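PDB 3ZIE: sepf-like protein, which probably acts in archaeal cell division in the manner of SepF, which ties the Z ring to the membrane. Local coordinates for residues 1-6 and 26-31. The protein carries 1 engineered substitution. Residues are numbered along the deposited sequence; the frame is centred on the assembly and turned at random.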
loop_
_atom_site.group_PDB
_atom_site.type_symbol
_atom_site.label_atom_id
_atom_site.label_comp_id
_atom_site.label_asym_id
_atom_site.label_seq_id
_atom_site.Cartn_x
_atom_site.Cartn_y
_atom_site.Cartn_z
ATOM N N VAL B 1 5.207 -3.438 -13.357
ATOM C CA VAL B 1 4.552 -3.615 -12.026
ATOM C C VAL B 1 3.626 -2.447 -11.853
ATOM O O VAL B 1 4.028 -1.320 -12.140
ATOM C CB VAL B 1 5.581 -3.593 -10.866
ATOM C CG1 VAL B 1 4.877 -3.838 -9.542
ATOM C CG2 VAL B 1 6.690 -4.634 -11.148
ATOM N N TYR B 2 2.368 -2.718 -11.482
ATOM C CA TYR B 2 1.521 -1.710 -10.915
ATOM C C TYR B 2 0.875 -2.189 -9.623
ATOM O O TYR B 2 0.825 -3.417 -9.309
ATOM C CB TYR B 2 0.496 -1.164 -11.917
ATOM C CG TYR B 2 -0.540 -2.106 -12.425
ATOM C CD1 TYR B 2 -1.607 -2.533 -11.610
ATOM C CD2 TYR B 2 -0.526 -2.503 -13.759
ATOM C CE1 TYR B 2 -2.628 -3.422 -12.101
ATOM C CE2 TYR B 2 -1.526 -3.391 -14.272
ATOM C CZ TYR B 2 -2.576 -3.816 -13.443
ATOM O OH TYR B 2 -3.530 -4.654 -13.975
ATOM N N ILE B 3 0.338 -1.221 -8.904
ATOM C CA ILE B 3 -0.391 -1.477 -7.664
ATOM C C ILE B 3 -1.862 -1.319 -7.968
ATOM O O ILE B 3 -2.248 -0.373 -8.682
ATOM C CB ILE B 3 0.018 -0.484 -6.575
ATOM C CG1 ILE B 3 1.542 -0.532 -6.382
ATOM C CG2 ILE B 3 -0.705 -0.825 -5.287
ATOM C CD1 ILE B 3 2.034 0.323 -5.147
ATOM N N ARG B 4 -2.667 -2.266 -7.525
ATOM C CA ARG B 4 -4.126 -2.106 -7.607
ATOM C C ARG B 4 -4.798 -2.267 -6.235
ATOM O O ARG B 4 -4.309 -3.060 -5.422
ATOM C CB ARG B 4 -4.687 -3.096 -8.617
ATOM C CG ARG B 4 -6.130 -2.765 -9.133
ATOM C CD ARG B 4 -6.369 -3.433 -10.498
ATOM N NE ARG B 4 -7.770 -3.311 -10.827
ATOM C CZ ARG B 4 -8.424 -4.231 -11.496
ATOM N NH1 ARG B 4 -7.788 -5.345 -11.895
ATOM N NH2 ARG B 4 -9.732 -4.038 -11.730
ATOM N N VAL B 5 -5.893 -1.540 -5.994
ATOM C CA VAL B 5 -6.597 -1.554 -4.716
ATOM C C VAL B 5 -7.835 -2.460 -4.846
ATOM O O VAL B 5 -8.553 -2.360 -5.861
ATOM C CB VAL B 5 -6.936 -0.136 -4.223
ATOM C CG1 VAL B 5 -7.875 -0.181 -3.019
ATOM C CG2 VAL B 5 -5.642 0.658 -3.859
ATOM N N ALA B 6 -8.045 -3.403 -3.901
ATOM C CA ALA B 6 -9.283 -4.254 -3.935
ATOM C C ALA B 6 -10.205 -3.877 -2.776
ATOM O O ALA B 6 -9.728 -3.633 -1.692
ATOM C CB ALA B 6 -8.940 -5.754 -3.837
ATOM N N ILE B 26 1.015 -5.737 -7.598
ATOM C CA ILE B 26 0.861 -5.623 -6.133
ATOM C C ILE B 26 -0.616 -5.301 -5.887
ATOM O O ILE B 26 -1.214 -4.483 -6.625
ATOM C CB ILE B 26 1.773 -4.542 -5.556
ATOM C CG1 ILE B 26 3.258 -4.976 -5.737
ATOM C CG2 ILE B 26 1.435 -4.172 -4.009
ATOM C CD1 ILE B 26 4.241 -3.855 -5.624
ATOM N N VAL B 27 -1.213 -5.957 -4.891
ATOM C CA VAL B 27 -2.590 -5.650 -4.517
ATOM C C VAL B 27 -2.645 -5.198 -3.071
ATOM O O VAL B 27 -2.058 -5.861 -2.186
ATOM C CB VAL B 27 -3.516 -6.873 -4.657
ATOM C CG1 VAL B 27 -4.943 -6.533 -4.167
ATOM C CG2 VAL B 27 -3.530 -7.378 -6.096
ATOM N N VAL B 28 -3.317 -4.070 -2.839
ATOM C CA VAL B 28 -3.609 -3.619 -1.490
ATOM C C VAL B 28 -5.115 -3.870 -1.327
ATOM O O VAL B 28 -5.955 -3.326 -2.053
ATOM C CB VAL B 28 -3.222 -2.149 -1.257
ATOM C CG1 VAL B 28 -3.554 -1.701 0.247
ATOM C CG2 VAL B 28 -1.713 -1.964 -1.475
ATOM N N ALA B 29 -5.467 -4.772 -0.418
ATOM C CA ALA B 29 -6.882 -5.177 -0.257
ATOM C C ALA B 29 -7.520 -4.546 0.974
ATOM O O ALA B 29 -6.963 -4.617 2.104
ATOM C CB ALA B 29 -6.957 -6.712 -0.201
ATOM N N ASP B 30 -8.691 -3.916 0.769
ATOM C CA ASP B 30 -9.440 -3.346 1.867
ATOM C C ASP B 30 -10.348 -4.437 2.379
ATOM O O ASP B 30 -11.168 -4.933 1.609
ATOM C CB ASP B 30 -10.289 -2.162 1.377
ATOM C CG ASP B 30 -10.987 -1.428 2.519
ATOM O OD1 ASP B 30 -10.898 -1.852 3.678
ATOM O OD2 ASP B 30 -11.613 -0.364 2.279
ATOM N N ILE B 31 -10.168 -4.842 3.640
ATOM C CA ILE B 31 -11.042 -5.877 4.231
ATOM C C ILE B 31 -12.022 -5.325 5.282
ATOM O O ILE B 31 -12.655 -6.134 6.007
ATOM C CB ILE B 31 -10.213 -7.055 4.903
ATOM C CG1 ILE B 31 -9.276 -6.463 5.982
ATOM C CG2 ILE B 31 -9.621 -7.964 3.742
ATOM C CD1 ILE B 31 -8.443 -7.387 6.828
#
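Strands 2-6 and 26-30 run parallel with Ile3 beside Ile26 and Ala6 beside Ala29, and five backbone hydrogen bonds join them in the stagger of a parallel ladder: Tyr2 O takes the N-H of Ile26, Arg4 N gives to Ile26 O, Arg4 O receives Val28 N, Ala6 N gives to Val28 O, and Ala6 O receives Asp30 N. The last is nearly straight, 176° at the hydrogen. Four of the five acceptors also draw a CA-H from the facing strand, as where Val27 CA lies 3.2 Å from Arg4 O.

On one face, Ile3 and Ile26 stand side by side, with Ile3 CG1 4.1 Å from Ile26 CB. The CG2 methyl of Ile3, anti to its backbone N because chi1 is -55°, reaches obliquely to Val28 CG2 at 4.1 Å. At the start of the pair, the exposed Val1 brings its CG1 to the tip of Ile26, 4.0 Å from CD1. The other face carries Arg4, Ala6, Val27 and Ala29: the methyl of Ala6 touches Val27 CG1 at 4.1 Å and Ala29 CB at 4.3 Å. Val27 CG1 also comes within 3.7 Å of Arg4 O. The chain of Arg4 is extended and carries its guanidinium to a salt bridge with Glu20, which also accepts a hydrogen bond from Tyr2 OH, while Arg4 NE gives a hydrogen bond to Asn79 O of the second subunit.

The pair forms the two strands of a right-handed beta-alpha-beta crossover, whose helix 14-22 covers the Ala6 and Val27 face through Ile17. Strand 66-70 flanks 26-30 antiparallel, while a strand of the second subunit pairs with 2-6, continuing the sheet across the dimer interface, where Ile26 packs on Ile26 of that subunit.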